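Local coordinates for KLLA0E08119p (Kluyveromyces lactis, PDB 3VA7), which probably carboxylates urea to urea-1-carboxylate, using ATP, hydrogencarbonate and covalently carried biotin, in the allophanate route of urea breakdown, at residues P475-L481 and L623-L629; A482-T487 and N535-L539; H542-V546 and F628-P632. All coordinates share one frame; numbering follows the deposited sequence.

Interaction 1. Residues P475-L481 and L623-L629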
loop_
_atom_site.group_PDB
_atom_site.type_symbol
_atom_site.label_atom_id
_atom_site.label_comp_id
_atom_site.label_asym_id
_atom_site.label_seq_id
_atom_site.Cartn_x
_atom_site.Cartn_y
_atom_site.Cartn_z
ATOM N N PRO A 475 -18.332 17.051 6.284
ATOM C CA PRO A 475 -17.831 15.677 6.321
ATOM C C PRO A 475 -18.098 15.003 7.651
ATOM O O PRO A 475 -17.716 15.541 8.715
ATOM C CB PRO A 475 -16.317 15.841 6.140
ATOM C CG PRO A 475 -16.041 17.231 6.500
ATOM C CD PRO A 475 -17.241 18.018 6.117
ATOM N N CYS A 476 -18.746 13.842 7.604
ATOM C CA CYS A 476 -18.894 13.057 8.815
ATOM C C CYS A 476 -17.547 12.359 9.101
ATOM O O CYS A 476 -17.357 11.176 8.765
ATOM C CB CYS A 476 -20.049 12.070 8.682
ATOM S SG CYS A 476 -20.218 11.000 10.152
ATOM N N ALA A 477 -16.622 13.103 9.715
ATOM C CA ALA A 477 -15.202 12.781 9.649
ATOM C C ALA A 477 -14.307 13.573 10.625
ATOM O O ALA A 477 -14.708 14.602 11.172
ATOM C CB ALA A 477 -14.715 13.053 8.223
ATOM N N PHE A 478 -13.068 13.144 10.821
ATOM C CA PHE A 478 -12.166 14.067 11.509
ATOM C C PHE A 478 -11.047 14.575 10.602
ATOM O O PHE A 478 -10.966 14.182 9.471
ATOM C CB PHE A 478 -11.703 13.528 12.885
ATOM C CG PHE A 478 -10.777 12.350 12.824
ATOM C CD1 PHE A 478 -9.393 12.536 12.775
ATOM C CD2 PHE A 478 -11.276 11.062 12.859
ATOM C CE1 PHE A 478 -8.519 11.456 12.753
ATOM C CE2 PHE A 478 -10.415 9.961 12.840
ATOM C CZ PHE A 478 -9.030 10.167 12.794
ATOM N N GLU A 479 -10.193 15.456 11.082
ATOM C CA GLU A 479 -9.173 16.038 10.229
ATOM C C GLU A 479 -7.915 16.175 11.036
ATOM O O GLU A 479 -7.961 16.580 12.180
ATOM C CB GLU A 479 -9.628 17.413 9.700
ATOM C CG GLU A 479 -8.564 18.182 8.878
ATOM C CD GLU A 479 -8.998 19.601 8.449
ATOM O OE1 GLU A 479 -8.097 20.409 8.063
ATOM O OE2 GLU A 479 -10.231 19.885 8.499
ATOM N N VAL A 480 -6.785 15.870 10.427
ATOM C CA VAL A 480 -5.551 15.837 11.156
ATOM C C VAL A 480 -4.855 17.205 11.160
ATOM O O VAL A 480 -4.163 17.580 10.191
ATOM C CB VAL A 480 -4.621 14.765 10.568
ATOM C CG1 VAL A 480 -3.303 14.744 11.320
ATOM C CG2 VAL A 480 -5.296 13.403 10.597
ATOM N N LEU A 481 -5.020 17.949 12.246
ATOM C CA LEU A 481 -4.314 19.226 12.384
ATOM C C LEU A 481 -2.830 19.038 12.599
ATOM O O LEU A 481 -2.061 19.940 12.283
ATOM C CB LEU A 481 -4.856 20.037 13.561
ATOM C CG LEU A 481 -6.067 20.971 13.448
ATOM C CD1 LEU A 481 -6.835 20.827 12.143
ATOM C CD2 LEU A 481 -6.952 20.722 14.678
ATOM N N LEU A 623 -0.277 15.559 8.289
ATOM C CA LEU A 623 -0.918 16.891 8.445
ATOM C C LEU A 623 -1.833 17.046 7.282
ATOM O O LEU A 623 -1.412 16.839 6.158
ATOM C CB LEU A 623 0.120 18.018 8.408
ATOM C CG LEU A 623 -0.220 19.498 8.743
ATOM C CD1 LEU A 623 0.931 20.374 8.232
ATOM C CD2 LEU A 623 -1.552 20.019 8.165
ATOM N N GLY A 624 -3.097 17.356 7.541
ATOM C CA GLY A 624 -4.058 17.512 6.452
ATOM C C GLY A 624 -4.959 16.339 6.147
ATOM O O GLY A 624 -6.039 16.540 5.576
ATOM N N ASP A 625 -4.568 15.114 6.496
ATOM C CA ASP A 625 -5.495 13.972 6.282
ATOM C C ASP A 625 -6.881 14.177 6.875
ATOM O O ASP A 625 -7.050 14.910 7.841
ATOM C CB ASP A 625 -4.942 12.644 6.816
ATOM C CG ASP A 625 -3.695 12.184 6.093
ATOM O OD1 ASP A 625 -3.555 12.467 4.873
ATOM O OD2 ASP A 625 -2.857 11.534 6.772
ATOM N N VAL A 626 -7.858 13.477 6.294
ATOM C CA VAL A 626 -9.265 13.553 6.654
ATOM C C VAL A 626 -9.887 12.153 6.762
ATOM O O VAL A 626 -10.142 11.493 5.750
ATOM C CB VAL A 626 -10.032 14.345 5.578
ATOM C CG1 VAL A 626 -11.536 14.158 5.693
ATOM C CG2 VAL A 626 -9.616 15.853 5.577
ATOM N N LEU A 627 -10.207 11.712 7.978
ATOM C CA LEU A 627 -10.735 10.372 8.149
ATOM C C LEU A 627 -12.196 10.336 8.481
ATOM O O LEU A 627 -12.636 11.015 9.389
ATOM C CB LEU A 627 -9.947 9.650 9.230
ATOM C CG LEU A 627 -8.593 9.085 8.811
ATOM C CD1 LEU A 627 -7.522 10.168 8.728
ATOM C CD2 LEU A 627 -8.218 8.049 9.819
ATOM N N PHE A 628 -12.914 9.481 7.769
ATOM C CA PHE A 628 -14.357 9.383 7.811
ATOM C C PHE A 628 -14.844 8.435 8.869
ATOM O O PHE A 628 -14.191 7.410 9.108
ATOM C CB PHE A 628 -14.906 8.984 6.419
ATOM C CG PHE A 628 -14.913 10.132 5.468
ATOM C CD1 PHE A 628 -13.764 10.453 4.738
ATOM C CD2 PHE A 628 -16.013 10.970 5.390
ATOM C CE1 PHE A 628 -13.732 11.576 3.904
ATOM C CE2 PHE A 628 -16.001 12.078 4.569
ATOM C CZ PHE A 628 -14.851 12.391 3.829
ATOM N N LEU A 629 -15.987 8.771 9.494
ATOM C CA LEU A 629 -16.584 7.937 10.547
ATOM C C LEU A 629 -17.826 7.254 10.048
ATOM O O LEU A 629 -18.172 7.396 8.883
ATOM C CB LEU A 629 -16.945 8.749 11.777
ATOM C CG LEU A 629 -15.911 9.631 12.462
ATOM C CD1 LEU A 629 -16.486 9.992 13.825
ATOM C CD2 LEU A 629 -14.526 8.966 12.588
#

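Interaction 2. Residues A482-T487 and N535-L539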
loop_
_atom_site.group_PDB
_atom_site.type_symbol
_atom_site.label_atom_id
_atom_site.label_comp_id
_atom_site.label_asym_id
_atom_site.label_seq_id
_atom_site.Cartn_x
_atom_site.Cartn_y
_atom_site.Cartn_z
ATOM N N ALA A 482 -2.440 17.896 13.186
ATOM C CA ALA A 482 -1.028 17.502 13.384
ATOM C C ALA A 482 -0.987 15.958 13.504
ATOM O O ALA A 482 -1.920 15.377 14.065
ATOM C CB ALA A 482 -0.484 18.135 14.606
ATOM N N PRO A 483 0.074 15.288 12.977
ATOM C CA PRO A 483 -0.008 13.808 12.820
ATOM C C PRO A 483 0.362 12.954 14.051
ATOM O O PRO A 483 -0.168 11.876 14.212
ATOM C CB PRO A 483 0.984 13.516 11.672
ATOM C CG PRO A 483 2.051 14.606 11.796
ATOM C CD PRO A 483 1.319 15.842 12.394
ATOM N N GLY A 484 1.261 13.441 14.898
ATOM C CA GLY A 484 1.888 12.607 15.917
ATOM C C GLY A 484 3.015 11.870 15.250
ATOM O O GLY A 484 3.047 11.802 14.025
ATOM N N ALA A 485 3.944 11.328 16.032
ATOM C CA ALA A 485 5.122 10.665 15.496
ATOM C C ALA A 485 4.869 9.417 14.613
ATOM O O ALA A 485 5.699 9.104 13.738
ATOM C CB ALA A 485 6.030 10.294 16.630
ATOM N N ASN A 486 3.783 8.674 14.874
ATOM C CA ASN A 486 3.509 7.441 14.167
ATOM C C ASN A 486 2.114 6.922 14.419
ATOM O O ASN A 486 1.913 5.895 15.089
ATOM C CB ASN A 486 4.529 6.358 14.538
ATOM C CG ASN A 486 5.059 5.623 13.310
ATOM O OD1 ASN A 486 4.684 4.484 13.037
ATOM N ND2 ASN A 486 5.911 6.300 12.548
ATOM N N THR A 487 1.145 7.606 13.840
ATOM C CA THR A 487 -0.242 7.336 14.125
ATOM C C THR A 487 -0.858 6.517 12.984
ATOM O O THR A 487 -0.852 6.988 11.850
ATOM C CB THR A 487 -0.959 8.695 14.333
ATOM O OG1 THR A 487 -0.232 9.415 15.339
ATOM C CG2 THR A 487 -2.412 8.560 14.780
ATOM N N ASN A 535 4.121 10.155 20.676
ATOM C CA ASN A 535 3.255 11.317 20.891
ATOM C C ASN A 535 2.166 11.394 19.836
ATOM O O ASN A 535 2.379 10.971 18.696
ATOM C CB ASN A 535 4.051 12.636 20.916
ATOM C CG ASN A 535 4.892 12.819 19.692
ATOM O OD1 ASN A 535 6.051 12.371 19.642
ATOM N ND2 ASN A 535 4.333 13.511 18.690
ATOM N N GLY A 536 1.015 11.935 20.202
ATOM C CA GLY A 536 -0.162 11.773 19.366
ATOM C C GLY A 536 -0.458 12.945 18.474
ATOM O O GLY A 536 0.299 13.884 18.431
ATOM N N PRO A 537 -1.571 12.879 17.739
ATOM C CA PRO A 537 -2.024 13.882 16.755
ATOM C C PRO A 537 -2.865 14.954 17.405
ATOM O O PRO A 537 -3.322 14.743 18.518
ATOM C CB PRO A 537 -2.970 13.060 15.887
ATOM C CG PRO A 537 -3.598 12.099 16.871
ATOM C CD PRO A 537 -2.437 11.679 17.732
ATOM N N LYS A 538 -3.102 16.080 16.746
ATOM C CA LYS A 538 -4.238 16.894 17.169
ATOM C C LYS A 538 -5.270 16.811 16.071
ATOM O O LYS A 538 -4.937 16.948 14.906
ATOM C CB LYS A 538 -3.908 18.353 17.632
ATOM C CG LYS A 538 -2.632 19.040 17.102
ATOM C CD LYS A 538 -1.794 19.896 18.156
ATOM C CE LYS A 538 -2.598 21.003 18.925
ATOM N NZ LYS A 538 -3.490 21.901 18.091
ATOM N N LEU A 539 -6.512 16.544 16.447
ATOM C CA LEU A 539 -7.542 16.282 15.477
ATOM C C LEU A 539 -8.700 17.261 15.592
ATOM O O LEU A 539 -9.117 17.585 16.685
ATOM C CB LEU A 539 -8.084 14.864 15.671
ATOM C CG LEU A 539 -7.120 13.690 15.868
ATOM C CD1 LEU A 539 -7.968 12.443 16.178
ATOM C CD2 LEU A 539 -6.214 13.495 14.635
HETATM O O HOH W 1 1.678 8.783 17.098
#

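Interaction 3. Residues H542-V546 and F628-P632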
loop_
_atom_site.group_PDB
_atom_site.type_symbol
_atom_site.label_atom_id
_atom_site.label_comp_id
_atom_site.label_asym_id
_atom_site.label_seq_id
_atom_site.Cartn_x
_atom_site.Cartn_y
_atom_site.Cartn_z
ATOM N N HIS A 542 -15.394 17.116 12.767
ATOM C CA HIS A 542 -16.307 17.857 11.907
ATOM C C HIS A 542 -17.715 17.424 12.125
ATOM O O HIS A 542 -18.665 17.869 11.448
ATOM C CB HIS A 542 -15.915 17.681 10.449
ATOM C CG HIS A 542 -14.798 18.572 10.067
ATOM N ND1 HIS A 542 -13.538 18.102 9.773
ATOM C CD2 HIS A 542 -14.723 19.923 10.021
ATOM C CE1 HIS A 542 -12.744 19.123 9.507
ATOM N NE2 HIS A 542 -13.438 20.240 9.652
ATOM N N THR A 543 -17.831 16.530 13.078
ATOM C CA THR A 543 -19.084 15.904 13.345
ATOM C C THR A 543 -19.046 15.465 14.821
ATOM O O THR A 543 -18.047 15.691 15.506
ATOM C CB THR A 543 -19.258 14.763 12.384
ATOM O OG1 THR A 543 -20.560 14.205 12.556
ATOM C CG2 THR A 543 -18.205 13.704 12.662
ATOM N N GLU A 544 -20.106 14.848 15.318
ATOM C CA GLU A 544 -20.146 14.492 16.742
ATOM C C GLU A 544 -19.961 13.014 16.986
ATOM O O GLU A 544 -20.380 12.190 16.187
ATOM C CB GLU A 544 -21.429 15.004 17.431
ATOM C CG GLU A 544 -22.751 14.438 16.911
ATOM C CD GLU A 544 -23.859 14.414 17.991
ATOM O OE1 GLU A 544 -23.956 15.388 18.806
ATOM O OE2 GLU A 544 -24.623 13.404 18.035
ATOM N N THR A 545 -19.365 12.670 18.120
ATOM C CA THR A 545 -19.123 11.261 18.435
ATOM C C THR A 545 -18.653 11.105 19.877
ATOM O O THR A 545 -18.565 12.084 20.603
ATOM C CB THR A 545 -18.061 10.643 17.426
ATOM O OG1 THR A 545 -17.864 9.236 17.671
ATOM C CG2 THR A 545 -16.732 11.392 17.487
ATOM N N VAL A 546 -18.333 9.869 20.258
ATOM C CA VAL A 546 -17.693 9.543 21.514
ATOM C C VAL A 546 -16.254 9.018 21.249
ATOM O O VAL A 546 -16.010 8.393 20.253
ATOM C CB VAL A 546 -18.553 8.495 22.310
ATOM C CG1 VAL A 546 -18.011 8.292 23.707
ATOM C CG2 VAL A 546 -20.047 8.871 22.343
ATOM N N PHE A 628 -12.914 9.481 7.769
ATOM C CA PHE A 628 -14.357 9.383 7.811
ATOM C C PHE A 628 -14.844 8.435 8.869
ATOM O O PHE A 628 -14.191 7.410 9.108
ATOM C CB PHE A 628 -14.906 8.984 6.419
ATOM C CG PHE A 628 -14.913 10.132 5.468
ATOM C CD1 PHE A 628 -13.764 10.453 4.738
ATOM C CD2 PHE A 628 -16.013 10.970 5.390
ATOM C CE1 PHE A 628 -13.732 11.576 3.904
ATOM C CE2 PHE A 628 -16.001 12.078 4.569
ATOM C CZ PHE A 628 -14.851 12.391 3.829
ATOM N N LEU A 629 -15.987 8.771 9.494
ATOM C CA LEU A 629 -16.584 7.937 10.547
ATOM C C LEU A 629 -17.826 7.254 10.048
ATOM O O LEU A 629 -18.172 7.396 8.883
ATOM C CB LEU A 629 -16.945 8.749 11.777
ATOM C CG LEU A 629 -15.911 9.631 12.462
ATOM C CD1 LEU A 629 -16.486 9.992 13.825
ATOM C CD2 LEU A 629 -14.526 8.966 12.588
ATOM N N ASN A 630 -18.513 6.553 10.946
ATOM C CA ASN A 630 -19.654 5.730 10.601
ATOM C C ASN A 630 -20.910 6.145 11.399
ATOM O O ASN A 630 -21.421 5.359 12.214
ATOM C CB ASN A 630 -19.274 4.262 10.854
ATOM C CG ASN A 630 -20.473 3.307 10.841
ATOM O OD1 ASN A 630 -21.492 3.569 10.181
ATOM N ND2 ASN A 630 -20.350 2.181 11.566
ATOM N N GLN A 631 -21.391 7.378 11.193
ATOM C CA GLN A 631 -22.690 7.826 11.766
ATOM C C GLN A 631 -23.827 7.089 11.022
ATOM O O GLN A 631 -24.053 7.331 9.815
ATOM C CB GLN A 631 -22.886 9.349 11.604
ATOM C CG GLN A 631 -23.389 10.140 12.847
ATOM C CD GLN A 631 -22.225 10.848 13.613
ATOM O OE1 GLN A 631 -22.166 12.093 13.715
ATOM N NE2 GLN A 631 -21.288 10.041 14.126
ATOM N N PRO A 632 -24.557 6.196 11.733
ATOM C CA PRO A 632 -25.587 5.357 11.048
ATOM C C PRO A 632 -26.595 6.149 10.154
ATOM O O PRO A 632 -26.909 5.700 9.044
ATOM C CB PRO A 632 -26.284 4.612 12.202
ATOM C CG PRO A 632 -25.930 5.447 13.504
ATOM C CD PRO A 632 -24.562 6.032 13.209
#

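Interaction 1. Residues P475-L481 and L623-L629
Phe478 and Leu627 sit opposite each other as an antiparallel hydrogen-bonded pair, their side chains running alongside on one face of the sheet. Leu627 CB lies over a face of the Phe478 ring, offset toward the rim, a CH-pi contact with CB 3.9 Å from the ring centroid. At the edge of the same ring, in its plane, Leu629 CD2 comes within 3.9 Å of Phe478 CD2. The ring reaches both leucines because CG stands between the backbone N and the carbonyl carbon (chi1 69°), which turns it toward the neighbouring strand. On the reverse face, Ala477 CB covers the Phe628 ring from above, 4.0 Å from its centroid. Pro475 CB closes on CE2 of that ring at 4.1 Å, and Glu479 CG meets Val626 CG2 farther along.

The backbone ladder beneath has five bonds. Leu629 N to Cys476 O is almost straight (178°), whereas the bond from Leu627 N to Phe478 O is bent. At the far end Gly624 N gives a 2.9 Å bond to Val480 O, with backbone angles that favour glycine, and Val480 CG2 lies 3.9 Å from Asp625 CB. The Asp625 carboxylate is held by a salt bridge to Arg619 and a bond from Lys622 N.

Farther out, Ala477 and Glu479 bond through their backbones to His542 and Leu540, so strand 477-480 is flanked on both sides, and Leu539 packs against Phe478 and Val480. The result is an edge pairing: strand 626-628 is the outermost member of an antiparallel sheet in the carboxyltransferase region.

Interaction 2. Residues A482-T487 and N535-L539
Ala482 and Lys538 form a single antiparallel hydrogen-bonded pair, their CA atoms 5.0 Å apart, and beyond it the two chains run on together as loops, Gly484 passing Gly536 with CA atoms 4.1 Å apart. Of the two bonds in the pair, Ala482 N bonds Lys538 O at 3.2 Å, while the return bond from Lys538 N to Ala482 O is weak. Ala482 CB lies against Lys538 CG, and the lysine chain then bends away from the contact.

At the other end the contact turns on Asn535 and a water. The Asn535 carbonyl O takes Ala485 N at 3.1 Å, and also accepts from the water, which donates to Thr487 OG1 and receives Asn486 N. Thr487 OG1 in turn gives its own proton to Pro483 O at 2.7 Å, which pins the loop on itself. With CG of Asn535 set between its backbone N and carbonyl carbon (chi1 54°), the amide folds over the loop: OD1 is 3.7 Å from Ala485 CB, and ND2 lies beside Gly484 CA. An alanine here takes away the amide and would probably leave Ala485 uncovered on that side and open a gap toward Tyr1174, which touches both residues.

Pro537 fits beneath the loop, its CB 3.5 Å from Pro483 O, and rests on Ile532 of strand 529-533, where Thr487 meets Leu530. Tyr1174 lies in the biotin-carrier region. The 482-487 loop thus leads from strand 477-480 to strand 488-490, while 535-539 runs from strand 529-533 into strand 538-541, which lies between strands 477-480 and 576-582.

Interaction 3. Residues H542-V546 and F628-P632
Leu629 and Gln631 reach across to the chain at 542-546 with their side chains, in two different ways. The backbones stand well apart, the nearest CA atoms, those of Thr545 and Gln631, being 8.3 Å from each other, and no strand ladder forms.

The apolar part belongs to Leu629. Its CD1 branch meets Thr545 at about a right angle, 3.9 Å from Thr545 CG2, and comes within 4.3 Å of Thr543 CG2. Both threonines hold OG1 anti to the backbone N (chi1 -175° in Thr543, -177° in Thr545), which leaves the methyl between N and the carbonyl carbon and brings it against the leucine. Ile592 of strand 587-592 touches Leu629 and Thr545 alike and closes this small apolar patch.

The polar part belongs to Gln631. Its carboxamide meets the Thr543 hydroxyl from the opposite direction, with Gln631 CD 3.9 Å from Thr543 OG1 and 3.4 Å from Glu544 O. The chain of Glu544 crosses that of Gln631 at about a right angle. Gln631 also leans on Cys476.

This is a surface loop packed on the start of a strand: the chain leaving edge strand 626-628 lies over the corner from strand 538-541 to strand 545-550, where one antiparallel sheet of the carboxyltransferase region gives way to another.

Interaction 1 lies between the other two, its centre about 12 Å from that of interaction 2 and about 10 Å from that of interaction 3. Strands 477-480 and 538-541 are neighbours in one sheet, and Phe478 CE1 packs on Leu539 CD1 at 3.6 Å. The chain passes directly from Leu481 into Ala482, so interaction 2 takes over where interaction 1 ends. Interactions 1 and 3 share Phe628 and Leu629; of Leu629, CD2 serves interaction 1 and CD1 interaction 3. Ala477 O and His542 N, 3.1 Å apart, probably bond as well. Interactions 2 and 3, about 19 Å between centres, are joined through strand 538-541. None of these residues lines the biotin or urea pocket.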